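Local coordinates for protein probable ribosomal RNA small subunit methyltransferase (Thermus thermophilus, PDB 3DMH) that methylates the N2 atom of a guanine in 16S ribosomal RNA, using S-adenosylmethionine as methyl donor, at residues L61-E64 with G65-V69; E96-A99 with G100-L104; Y117-A120 with S121-A125; L249-A252 with R253-A256; L344-E347 with P348-E351. All blocks are in the same frame, centred on the assembly; numbering follows the deposited sequence.

Contact 1 (L61-E64 with G65-V69); sequences LPLE and GRMAV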
loop_
_atom_site.group_PDB
_atom_site.type_symbol
_atom_site.label_atom_id
_atom_site.label_comp_id
_atom_site.label_asym_id
_atom_site.label_seq_id
_atom_site.Cartn_x
_atom_site.Cartn_y
_atom_site.Cartn_z
ATOM N N LEU A 61 15.612 -3.525 13.396
ATOM C CA LEU A 61 16.553 -4.665 13.291
ATOM C C LEU A 61 17.506 -4.828 14.484
ATOM O O LEU A 61 17.847 -5.962 14.835
ATOM C CB LEU A 61 17.337 -4.639 11.984
ATOM C CG LEU A 61 18.016 -5.957 11.576
ATOM C CD1 LEU A 61 17.007 -7.087 11.385
ATOM C CD2 LEU A 61 18.763 -5.730 10.278
ATOM N N PRO A 62 17.946 -3.716 15.102
ATOM C CA PRO A 62 18.839 -3.883 16.271
ATOM C C PRO A 62 18.253 -4.716 17.410
ATOM O O PRO A 62 19.010 -5.239 18.238
ATOM C CB PRO A 62 19.111 -2.436 16.723
ATOM C CG PRO A 62 18.993 -1.642 15.448
ATOM C CD PRO A 62 17.804 -2.288 14.739
ATOM N N LEU A 63 16.917 -4.838 17.466
ATOM C CA LEU A 63 16.251 -5.606 18.524
ATOM C C LEU A 63 16.263 -7.114 18.259
ATOM O O LEU A 63 16.086 -7.904 19.176
ATOM C CB LEU A 63 14.796 -5.132 18.691
ATOM C CG LEU A 63 14.606 -3.624 18.894
ATOM C CD1 LEU A 63 13.115 -3.287 18.987
ATOM C CD2 LEU A 63 15.338 -3.089 20.152
ATOM N N GLU A 64 16.482 -7.494 16.993
ATOM C CA GLU A 64 16.423 -8.903 16.601
ATOM C C GLU A 64 17.545 -9.679 17.296
ATOM O O GLU A 64 18.690 -9.246 17.339
ATOM C CB GLU A 64 16.475 -9.023 15.057
ATOM C CG GLU A 64 16.303 -10.458 14.484
ATOM C CD GLU A 64 14.886 -11.034 14.576
ATOM O OE1 GLU A 64 13.900 -10.327 14.950
ATOM O OE2 GLU A 64 14.753 -12.238 14.254
ATOM N N GLY A 65 17.193 -10.797 17.916
ATOM C CA GLY A 65 18.204 -11.579 18.625
ATOM C C GLY A 65 18.454 -11.164 20.067
ATOM O O GLY A 65 19.051 -11.925 20.833
ATOM N N ARG A 66 18.012 -9.961 20.440
ATOM C CA ARG A 66 18.091 -9.485 21.830
ATOM C C ARG A 66 16.726 -9.497 22.538
ATOM O O ARG A 66 16.642 -9.531 23.772
ATOM C CB ARG A 66 18.690 -8.084 21.857
ATOM C CG ARG A 66 20.121 -8.052 21.323
ATOM C CD ARG A 66 21.010 -7.323 22.311
ATOM N NE ARG A 66 21.211 -5.940 21.911
ATOM C CZ ARG A 66 21.549 -4.961 22.745
ATOM N NH1 ARG A 66 21.695 -5.195 24.044
ATOM N NH2 ARG A 66 21.721 -3.735 22.279
ATOM N N MET A 67 15.669 -9.470 21.736
ATOM C CA MET A 67 14.283 -9.426 22.185
ATOM C C MET A 67 13.506 -10.335 21.261
ATOM O O MET A 67 13.974 -10.611 20.150
ATOM C CB MET A 67 13.697 -8.019 21.964
ATOM C CG MET A 67 14.246 -6.982 22.877
ATOM S SD MET A 67 13.253 -5.506 22.753
ATOM C CE MET A 67 11.771 -6.048 23.606
ATOM N N ALA A 68 12.322 -10.763 21.684
ATOM C CA ALA A 68 11.368 -11.348 20.740
ATOM C C ALA A 68 10.731 -10.184 20.000
ATOM O O ALA A 68 10.214 -9.264 20.627
ATOM C CB ALA A 68 10.314 -12.153 21.468
ATOM N N VAL A 69 10.799 -10.201 18.680
ATOM C CA VAL A 69 10.235 -9.099 17.901
ATOM C C VAL A 69 9.161 -9.602 16.943
ATOM O O VAL A 69 9.423 -10.474 16.102
ATOM C CB VAL A 69 11.311 -8.366 17.084
ATOM C CG1 VAL A 69 10.717 -7.186 16.315
ATOM C CG2 VAL A 69 12.466 -7.906 17.990
HETATM O O HOH W 1 20.641 -3.916 20.041
HETATM O O HOH W 2 12.646 -11.862 16.886
#
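A tight turn leads from the short 3-10 segment at Leu-61 to Leu-63 into strand 68-73, and Leu-63 meets Arg-66, Met-67 and Val-69 across it. The carbonyl of Leu-63 is the hub. Arg-66 N donates to Leu-63 O at 3.1 Å, from above the carbonyl plane and 44° out of it. Met-67 N reaches the same oxygen at 3.0 Å, but this bond is weak, with an N-H...O angle of 134°. Gly-65 sits in the turn with positive phi. At these backbone angles a CB would be jammed against the carbonyl oxygen of Glu-64.

The side chains then follow the turn. Leu-63 and Met-67 lie side by side and point the same way, with Leu-63 CD2 4.1 Å from Met-67 SD. Leu-63 CB touches Val-69 CG2 at 3.7 Å. This apolar group packs on inner strands of a seven-stranded mixed sheet with the strand order 3-2-1-4-5-7-6 of Rossmann-like methyltransferases. Leu-63 and Met-67 both pack on Ala-49 of strand 48-51 and on Leu-104 of strand 102-108.

The polar groups are bridged by water. One water donates to Pro-62 O and accepts from Arg-66 NH2. A second donates to Glu-64 OE1 at 2.8 Å and accepts from Val-69 N at 3.1 Å. The Glu-64 chain leaves with CG anti to the backbone N and bends at chi2 (72°), which carries OE1 over to Val-69 CB. The same oxygen forms a salt bridge with Arg-71, further along the strand.

Contact 2 (E96-A99 with G100-L104); sequences EAAA and GAYDL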
loop_
_atom_site.group_PDB
_atom_site.type_symbol
_atom_site.label_atom_id
_atom_site.label_comp_id
_atom_site.label_asym_id
_atom_site.label_seq_id
_atom_site.Cartn_x
_atom_site.Cartn_y
_atom_site.Cartn_z
ATOM N N GLU A 96 -4.547 -4.505 14.524
ATOM C CA GLU A 96 -4.785 -5.911 14.819
ATOM C C GLU A 96 -3.831 -6.404 15.908
ATOM O O GLU A 96 -3.894 -7.574 16.288
ATOM C CB GLU A 96 -4.714 -6.776 13.556
ATOM C CG GLU A 96 -5.931 -6.553 12.641
ATOM C CD GLU A 96 -5.870 -7.327 11.338
ATOM O OE1 GLU A 96 -4.742 -7.529 10.824
ATOM O OE2 GLU A 96 -6.952 -7.734 10.848
ATOM N N ALA A 97 -2.981 -5.513 16.425
ATOM C CA ALA A 97 -2.030 -5.871 17.478
ATOM C C ALA A 97 -2.733 -6.376 18.734
ATOM O O ALA A 97 -3.762 -5.846 19.120
ATOM C CB ALA A 97 -1.131 -4.690 17.827
ATOM N N ALA A 98 -2.158 -7.413 19.333
ATOM C CA ALA A 98 -2.620 -7.952 20.612
ATOM C C ALA A 98 -2.513 -6.909 21.726
ATOM O O ALA A 98 -1.469 -6.271 21.903
ATOM C CB ALA A 98 -1.814 -9.199 20.966
ATOM N N ALA A 99 -3.575 -6.733 22.498
ATOM C CA ALA A 99 -3.563 -5.719 23.538
ATOM C C ALA A 99 -2.755 -6.159 24.774
ATOM O O ALA A 99 -2.879 -7.304 25.253
ATOM C CB ALA A 99 -4.992 -5.346 23.921
ATOM N N GLY A 100 -1.905 -5.248 25.261
ATOM C CA GLY A 100 -1.186 -5.401 26.537
ATOM C C GLY A 100 -0.110 -6.469 26.572
ATOM O O GLY A 100 0.300 -6.907 27.660
ATOM N N ALA A 101 0.360 -6.869 25.391
ATOM C CA ALA A 101 1.191 -8.056 25.261
ATOM C C ALA A 101 2.639 -7.744 24.952
ATOM O O ALA A 101 3.418 -8.666 24.712
ATOM C CB ALA A 101 0.614 -9.005 24.192
ATOM N N TYR A 102 2.998 -6.460 24.937
ATOM C CA TYR A 102 4.348 -6.044 24.515
ATOM C C TYR A 102 4.973 -5.082 25.486
ATOM O O TYR A 102 4.288 -4.287 26.121
ATOM C CB TYR A 102 4.311 -5.404 23.117
ATOM C CG TYR A 102 3.801 -6.384 22.107
ATOM C CD1 TYR A 102 4.648 -7.309 21.514
ATOM C CD2 TYR A 102 2.436 -6.434 21.800
ATOM C CE1 TYR A 102 4.170 -8.242 20.614
ATOM C CE2 TYR A 102 1.945 -7.365 20.898
ATOM C CZ TYR A 102 2.824 -8.269 20.314
ATOM O OH TYR A 102 2.356 -9.204 19.409
ATOM N N ASP A 103 6.293 -5.165 25.604
ATOM C CA ASP A 103 7.057 -4.241 26.441
ATOM C C ASP A 103 7.561 -3.018 25.657
ATOM O O ASP A 103 7.789 -1.943 26.234
ATOM C CB ASP A 103 8.257 -4.972 27.041
ATOM C CG ASP A 103 7.864 -6.251 27.737
ATOM O OD1 ASP A 103 7.070 -6.178 28.700
ATOM O OD2 ASP A 103 8.369 -7.323 27.338
ATOM N N LEU A 104 7.722 -3.185 24.342
ATOM C CA LEU A 104 8.278 -2.146 23.493
ATOM C C LEU A 104 7.585 -2.141 22.153
ATOM O O LEU A 104 7.366 -3.207 21.584
ATOM C CB LEU A 104 9.777 -2.418 23.280
ATOM C CG LEU A 104 10.595 -1.363 22.537
ATOM C CD1 LEU A 104 10.688 -0.064 23.311
ATOM C CD2 LEU A 104 12.008 -1.892 22.251
HETATM O O HOH W 3 0.081 -8.616 17.935
#
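Ala-98 faces Ala-101 and the ring of Tyr-102 across a type II beta turn that runs from Ala-98 to Ala-101. The CB of Ala-101 points toward the 96-99 segment, and the two methyl carbons Ala-98 CB and Ala-101 CB stand 4.0 Å apart. The Tyr-102 ring folds back along the same segment. Its CG lies anti to the carbonyl carbon (chi1 -61°), and this brings the CE2 side of the ring round to Ala-98. There the ring presents its edge: Ala-98 O lies in the ring plane, 3.7 Å from Tyr-102 CE2. The methyl of Ala-98 is a little further off, with Ala-98 CB 4.2 Å from the same CE2.

The phenol end is tied by water. One water accepts from Ala-98 N at 2.9 Å and lies 2.8 Å from Tyr-102 OH. It links the ring to the backbone at the first residue of the turn. No direct hydrogen bond joins the two segments. Gly-100 takes its turn position with positive phi (69°).

The turn lies at the surface and delivers the chain into strand 102-108. Gly-100 is bonded through its backbone to Arg-127 of helix 115-128, and Tyr-102 to Arg-130 of strand 129-130. The Tyr-102 side chain also touches Arg-48 and Leu-50 of strand 48-51 and Glu-70 of strand 68-73, while Ala-97 packs on Leu-50 and Leu-72 of those same two strands.

Contact 3 (Y117-A120 with S121-A125); sequences YVQA and SLVAA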
loop_
_atom_site.group_PDB
_atom_site.type_symbol
_atom_site.label_atom_id
_atom_site.label_comp_id
_atom_site.label_asym_id
_atom_site.label_seq_id
_atom_site.Cartn_x
_atom_site.Cartn_y
_atom_site.Cartn_z
ATOM N N TYR A 117 -5.004 7.111 9.489
ATOM C CA TYR A 117 -4.172 5.913 9.555
ATOM C C TYR A 117 -3.111 6.028 10.646
ATOM O O TYR A 117 -2.862 5.069 11.397
ATOM C CB TYR A 117 -3.510 5.649 8.207
ATOM C CG TYR A 117 -2.914 4.271 8.127
ATOM C CD1 TYR A 117 -3.686 3.188 7.716
ATOM C CD2 TYR A 117 -1.586 4.039 8.490
ATOM C CE1 TYR A 117 -3.176 1.917 7.654
ATOM C CE2 TYR A 117 -1.054 2.759 8.433
ATOM C CZ TYR A 117 -1.853 1.700 7.994
ATOM O OH TYR A 117 -1.345 0.425 7.948
ATOM N N VAL A 118 -2.506 7.205 10.748
ATOM C CA VAL A 118 -1.504 7.455 11.782
ATOM C C VAL A 118 -2.175 7.350 13.151
ATOM O O VAL A 118 -1.634 6.729 14.068
ATOM C CB VAL A 118 -0.780 8.824 11.618
ATOM C CG1 VAL A 118 0.157 9.091 12.803
ATOM C CG2 VAL A 118 -0.006 8.898 10.300
ATOM N N GLN A 119 -3.361 7.954 13.302
ATOM C CA GLN A 119 -4.020 7.949 14.608
ATOM C C GLN A 119 -4.360 6.537 15.068
ATOM O O GLN A 119 -4.165 6.191 16.241
ATOM C CB GLN A 119 -5.297 8.806 14.582
ATOM C CG GLN A 119 -5.980 8.918 15.946
ATOM C CD GLN A 119 -5.174 9.731 16.943
ATOM O OE1 GLN A 119 -4.326 10.540 16.556
ATOM N NE2 GLN A 119 -5.431 9.520 18.234
ATOM N N ALA A 120 -4.858 5.731 14.132
ATOM C CA ALA A 120 -5.189 4.339 14.411
ATOM C C ALA A 120 -3.929 3.588 14.828
ATOM O O ALA A 120 -3.969 2.744 15.727
ATOM C CB ALA A 120 -5.802 3.683 13.177
ATOM N N SER A 121 -2.817 3.907 14.169
ATOM C CA SER A 121 -1.512 3.306 14.500
ATOM C C SER A 121 -1.014 3.707 15.887
ATOM O O SER A 121 -0.482 2.868 16.630
ATOM C CB SER A 121 -0.460 3.653 13.444
ATOM O OG SER A 121 -0.801 3.044 12.196
ATOM N N LEU A 122 -1.205 4.983 16.231
ATOM C CA LEU A 122 -0.836 5.485 17.561
ATOM C C LEU A 122 -1.640 4.796 18.654
ATOM O O LEU A 122 -1.082 4.375 19.667
ATOM C CB LEU A 122 -1.027 7.004 17.637
ATOM C CG LEU A 122 -0.008 7.836 16.843
ATOM C CD1 LEU A 122 -0.388 9.317 16.843
ATOM C CD2 LEU A 122 1.410 7.629 17.379
ATOM N N VAL A 123 -2.954 4.684 18.451
ATOM C CA VAL A 123 -3.795 3.994 19.437
ATOM C C VAL A 123 -3.459 2.502 19.523
ATOM O O VAL A 123 -3.407 1.938 20.619
ATOM C CB VAL A 123 -5.294 4.196 19.158
ATOM C CG1 VAL A 123 -6.118 3.507 20.231
ATOM C CG2 VAL A 123 -5.621 5.681 19.125
ATOM N N ALA A 124 -3.213 1.860 18.375
ATOM C CA ALA A 124 -2.796 0.461 18.386
ATOM C C ALA A 124 -1.530 0.296 19.227
ATOM O O ALA A 124 -1.395 -0.681 19.976
ATOM C CB ALA A 124 -2.544 -0.031 16.967
ATOM N N ALA A 125 -0.591 1.230 19.075
ATOM C CA ALA A 125 0.670 1.181 19.833
ATOM C C ALA A 125 0.400 1.272 21.332
ATOM O O ALA A 125 0.918 0.482 22.113
ATOM C CB ALA A 125 1.615 2.285 19.399
#
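Ser-121 and Tyr-117 meet on the buried, tightly bonded side of helix 115-128. Two donors of Ser-121 grip the carbonyl oxygen of Tyr-117 from opposite faces of its plane. Ser-121 N lies 3.0 Å from Tyr-117 O, and Ser-121 OG is also 3.0 Å from it. The hydroxyl can turn back onto the helix because OG stands beside its own backbone N (chi1 -66°). It also comes within 3.8 Å of Tyr-117 CE2, approaching the ring obliquely. The ring itself meets Trp-95, their planes at about 70°.

On another side of the helix Val-118 and Leu-122 lie side by side, with Val-118 CG1 4.1 Å from Leu-122 CD1. Leu-122 also packs on Leu-107 and Leu-137 of the sheet and on Leu-155 of helix 145-156.

Gln-119 is partly exposed and, unlike Ser-121, makes no side-chain hydrogen bond across the contact. Its side chain runs at a slant to Val-123, Gln-119 NE2 being 3.9 Å from Val-123 CG2, and roughly at right angles to Leu-122. That NE2 bonds to Glu-151 of helix 145-156.

Regular i to i+4 backbone bonds run throughout. This is a helix packed against the sheet of a Rossmann-like domain, between strands 102-108 and 133-140 in the chain.

Contact 4 (L249-A252 with R253-A256); sequences LPLA and RMGA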
loop_
_atom_site.group_PDB
_atom_site.type_symbol
_atom_site.label_atom_id
_atom_site.label_comp_id
_atom_site.label_asym_id
_atom_site.label_seq_id
_atom_site.Cartn_x
_atom_site.Cartn_y
_atom_site.Cartn_z
ATOM N N LEU A 249 -15.332 -2.598 -8.981
ATOM C CA LEU A 249 -16.777 -2.781 -8.759
ATOM C C LEU A 249 -17.590 -2.551 -10.031
ATOM O O LEU A 249 -18.388 -3.421 -10.402
ATOM C CB LEU A 249 -17.299 -1.938 -7.576
ATOM C CG LEU A 249 -17.327 -2.653 -6.212
ATOM C CD1 LEU A 249 -15.929 -2.948 -5.673
ATOM C CD2 LEU A 249 -18.117 -1.837 -5.195
ATOM N N PRO A 250 -17.389 -1.396 -10.714
ATOM C CA PRO A 250 -18.114 -1.184 -11.978
ATOM C C PRO A 250 -17.850 -2.278 -13.007
ATOM O O PRO A 250 -18.789 -2.748 -13.635
ATOM C CB PRO A 250 -17.570 0.159 -12.471
ATOM C CG PRO A 250 -17.192 0.867 -11.231
ATOM C CD PRO A 250 -16.587 -0.212 -10.363
ATOM N N LEU A 251 -16.590 -2.699 -13.166
ATOM C CA LEU A 251 -16.311 -3.759 -14.136
ATOM C C LEU A 251 -16.990 -5.089 -13.772
ATOM O O LEU A 251 -17.460 -5.809 -14.664
ATOM C CB LEU A 251 -14.807 -3.921 -14.368
ATOM C CG LEU A 251 -14.163 -2.716 -15.078
ATOM C CD1 LEU A 251 -12.650 -2.814 -14.974
ATOM C CD2 LEU A 251 -14.617 -2.575 -16.545
ATOM N N ALA A 252 -17.069 -5.401 -12.475
ATOM C CA ALA A 252 -17.799 -6.597 -12.010
ATOM C C ALA A 252 -19.284 -6.439 -12.279
ATOM O O ALA A 252 -19.949 -7.381 -12.725
ATOM C CB ALA A 252 -17.564 -6.851 -10.525
ATOM N N ARG A 253 -19.794 -5.238 -12.009
ATOM C CA ARG A 253 -21.211 -4.931 -12.272
ATOM C C ARG A 253 -21.559 -5.081 -13.758
ATOM O O ARG A 253 -22.658 -5.530 -14.102
ATOM C CB ARG A 253 -21.565 -3.529 -11.754
ATOM C CG ARG A 253 -23.031 -3.061 -11.931
ATOM C CD ARG A 253 -24.043 -3.952 -11.234
ATOM N NE ARG A 253 -23.897 -4.020 -9.777
ATOM C CZ ARG A 253 -24.215 -3.048 -8.922
ATOM N NH1 ARG A 253 -24.686 -1.881 -9.360
ATOM N NH2 ARG A 253 -24.056 -3.249 -7.617
ATOM N N MET A 254 -20.607 -4.736 -14.619
ATOM C CA MET A 254 -20.755 -4.871 -16.069
ATOM C C MET A 254 -20.616 -6.320 -16.550
ATOM O O MET A 254 -20.748 -6.588 -17.744
ATOM C CB MET A 254 -19.767 -3.962 -16.815
ATOM C CG MET A 254 -19.949 -2.454 -16.591
ATOM S SD MET A 254 -18.550 -1.458 -17.188
ATOM C CE MET A 254 -18.871 -1.409 -18.946
ATOM N N GLY A 255 -20.362 -7.249 -15.632
ATOM C CA GLY A 255 -20.371 -8.681 -15.956
ATOM C C GLY A 255 -19.012 -9.297 -16.252
ATOM O O GLY A 255 -18.935 -10.440 -16.726
ATOM N N ALA A 256 -17.946 -8.540 -16.001
ATOM C CA ALA A 256 -16.591 -9.047 -16.145
ATOM C C ALA A 256 -16.271 -10.001 -15.006
ATOM O O ALA A 256 -16.821 -9.875 -13.897
ATOM C CB ALA A 256 -15.592 -7.891 -16.139
#
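Leu-249 O accepts the shortest of the polar bonds here, from Arg-253 N at 2.8 Å, nearly along the C=O axis. Met-254 N follows with a bond of 2.9 Å to Pro-250 O. After this the helix ends in a Schellman motif. Ala-256 N reaches back to Leu-251 O at 3.1 Å, and Gly-255 N to Ala-252 O at 2.9 Å. The second of these is strongly displaced: the donor stands 65° out of the carbonyl plane. Gly-255 has a positive phi of 97°, at which a CB would be jammed against the carbonyl oxygen of Met-254. The two bonds close off the last turn and swing the chain away toward the next strand.

The side chains fill in round this end. Met-254 has CG beside its backbone N (chi1 -63°), which brings the chain up against the Pro-250 carbonyl, with Met-254 CG 3.2 Å from Pro-250 O. Its sulfur continues to Leu-251, Met-254 SD being 4.1 Å from Leu-251 CD2, the two chains crossing at a slant. Ala-256 turns its methyl back toward the helix, Ala-256 CB lying 3.2 Å from Leu-251 O. Arg-253 leads away instead. Its chain bends at chi2 and chi3, and NH2 is hydrogen-bonded to the carbonyl of Asn-278.

Helix 248-253 leads here into strand 257-262. Leu-251 packs on Leu-223 and Met-254 on Gln-224, both of helix 214-227. Leu-249 touches Leu-271 and Leu-275 of helix 265-277, and Pro-250 and Arg-253 meet Tyr-198 of strand 196-202.

Contact 5 (L344-E347 with P348-E351); sequences LKYE and PLLE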
loop_
_atom_site.group_PDB
_atom_site.type_symbol
_atom_site.label_atom_id
_atom_site.label_comp_id
_atom_site.label_asym_id
_atom_site.label_seq_id
_atom_site.Cartn_x
_atom_site.Cartn_y
_atom_site.Cartn_z
ATOM N N LEU A 344 3.326 12.377 -17.453
ATOM C CA LEU A 344 4.133 11.194 -17.143
ATOM C C LEU A 344 4.411 10.411 -18.425
ATOM O O LEU A 344 3.512 10.180 -19.243
ATOM C CB LEU A 344 3.492 10.322 -16.056
ATOM C CG LEU A 344 3.448 10.934 -14.650
ATOM C CD1 LEU A 344 2.611 10.057 -13.726
ATOM C CD2 LEU A 344 4.865 11.131 -14.093
ATOM N N LYS A 345 5.661 10.001 -18.588
ATOM C CA LYS A 345 6.150 9.493 -19.860
ATOM C C LYS A 345 5.828 8.012 -20.106
ATOM O O LYS A 345 6.719 7.198 -20.334
ATOM C CB LYS A 345 7.648 9.798 -19.992
ATOM C CG LYS A 345 7.955 11.278 -19.867
ATOM C CD LYS A 345 9.449 11.546 -19.865
ATOM C CE LYS A 345 9.731 13.004 -19.555
ATOM N NZ LYS A 345 11.198 13.269 -19.427
ATOM N N TYR A 346 4.544 7.672 -20.084
ATOM C CA TYR A 346 4.118 6.277 -20.313
ATOM C C TYR A 346 4.188 5.858 -21.775
ATOM O O TYR A 346 4.340 4.680 -22.077
ATOM C CB TYR A 346 2.702 6.050 -19.794
ATOM C CG TYR A 346 2.635 5.891 -18.301
ATOM C CD1 TYR A 346 2.973 4.685 -17.696
ATOM C CD2 TYR A 346 2.222 6.943 -17.492
ATOM C CE1 TYR A 346 2.912 4.549 -16.315
ATOM C CE2 TYR A 346 2.165 6.819 -16.107
ATOM C CZ TYR A 346 2.504 5.617 -15.531
ATOM O OH TYR A 346 2.429 5.504 -14.152
ATOM N N GLU A 347 4.076 6.829 -22.672
ATOM C CA GLU A 347 4.033 6.561 -24.106
ATOM C C GLU A 347 5.180 5.667 -24.577
ATOM O O GLU A 347 4.916 4.635 -25.196
ATOM C CB GLU A 347 3.992 7.868 -24.901
ATOM C CG GLU A 347 2.680 8.616 -24.768
ATOM C CD GLU A 347 2.606 9.520 -23.551
ATOM O OE1 GLU A 347 3.567 9.574 -22.752
ATOM O OE2 GLU A 347 1.571 10.195 -23.409
ATOM N N PRO A 348 6.444 6.054 -24.288
ATOM C CA PRO A 348 7.535 5.170 -24.729
ATOM C C PRO A 348 7.478 3.758 -24.147
ATOM O O PRO A 348 7.868 2.807 -24.834
ATOM C CB PRO A 348 8.808 5.898 -24.269
ATOM C CG PRO A 348 8.362 6.921 -23.291
ATOM C CD PRO A 348 6.960 7.282 -23.654
ATOM N N LEU A 349 7.001 3.619 -22.909
ATOM C CA LEU A 349 6.871 2.303 -22.268
ATOM C C LEU A 349 5.856 1.414 -22.981
ATOM O O LEU A 349 6.110 0.221 -23.205
ATOM C CB LEU A 349 6.469 2.422 -20.786
ATOM C CG LEU A 349 7.318 3.221 -19.798
ATOM C CD1 LEU A 349 6.714 3.096 -18.393
ATOM C CD2 LEU A 349 8.770 2.765 -19.792
ATOM N N LEU A 350 4.707 1.989 -23.344
ATOM C CA LEU A 350 3.683 1.222 -24.047
ATOM C C LEU A 350 4.136 0.849 -25.461
ATOM O O LEU A 350 3.882 -0.260 -25.920
ATOM C CB LEU A 350 2.331 1.963 -24.051
ATOM C CG LEU A 350 1.428 1.687 -22.829
ATOM C CD1 LEU A 350 1.883 2.444 -21.573
ATOM C CD2 LEU A 350 -0.025 2.079 -23.170
ATOM N N GLU A 351 4.829 1.771 -26.124
ATOM C CA GLU A 351 5.392 1.510 -27.444
ATOM C C GLU A 351 6.391 0.351 -27.406
ATOM O O GLU A 351 6.369 -0.527 -28.275
ATOM C CB GLU A 351 6.064 2.771 -27.976
ATOM C CG GLU A 351 6.114 2.844 -29.471
ATOM C CD GLU A 351 5.922 4.256 -29.953
ATOM O OE1 GLU A 351 4.766 4.617 -30.268
ATOM O OE2 GLU A 351 6.917 5.013 -29.998
#
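Tyr-346 meets Leu-349 and Leu-350 at the start of helix 346-354. Its CB lies 4.1 Å from Leu-350 CD1. CG stands beside the backbone N (chi1 -78°), and the ring is carried out past Leu-349, where Tyr-346 CD1 comes to 4.1 Å from Leu-349 CD1. The methyl approaches the ring obliquely, and the two side chains are slanted against each other. Beyond CD1 the ring and its hydroxyl end leave these two leucines; the side chain touches Pro-306 and Ile-315, Ala-319 of helix 317-329 and Leu-338 of strand 334-340. The Tyr-346 side chain is about 6 Å from the bound guanosine, measured between nearest atoms.

The helix lies against the second Rossmann-like sheet, in the methyltransferase small domain, and follows strand 334-340. Just ahead of it Lys-345 is the centre of an inverse gamma turn, closed by a bond of 2.8 Å from Tyr-346 N to Leu-344 O. Leu-344 itself lines the guanosine pocket.

The first helical bonds then form. Leu-350 N donates to Tyr-346 O at 3.0 Å, with a C=O...N angle of 169°. Glu-351 N donates to Glu-347 O at the same length. Pro-348 has no N-H to give, which suits this first turn of the helix. Its ring packs back on the gamma turn, with Pro-348 CD 3.3 Å from Lys-345 O. The Glu-347 chain bends at chi2 (85°), and its OE2 forms a salt bridge with Lys-366 of strand 366-371, which also donates to Leu-344 O, while Leu-350 touches Leu-368 and Ala-370 of that strand.

Contacts 1, 2 and 3 belong to one seven-stranded sheet and its helices, contacts 4 and 5 to a second sheet of the same strand order. Contact 3 is the buried one, regular helix throughout. Contact 2 is a surface turn of alanines and glycine beside a tyrosine, whose hydroxyl a water links to the backbone. Contacts 1, 4 and 5 are partly buried. Contacts 1 and 2 touch, Leu-63 CD1 lying 3.7 Å from Leu-104 CD2; contacts 4 and 5 stay about 16 Å apart at their nearest atoms. Glycines with positive phi shape contacts 1, 2 and 4, whereas contact 5 has a proline in the first turn of its helix. Contact 5 alone includes a residue of the guanosine pocket.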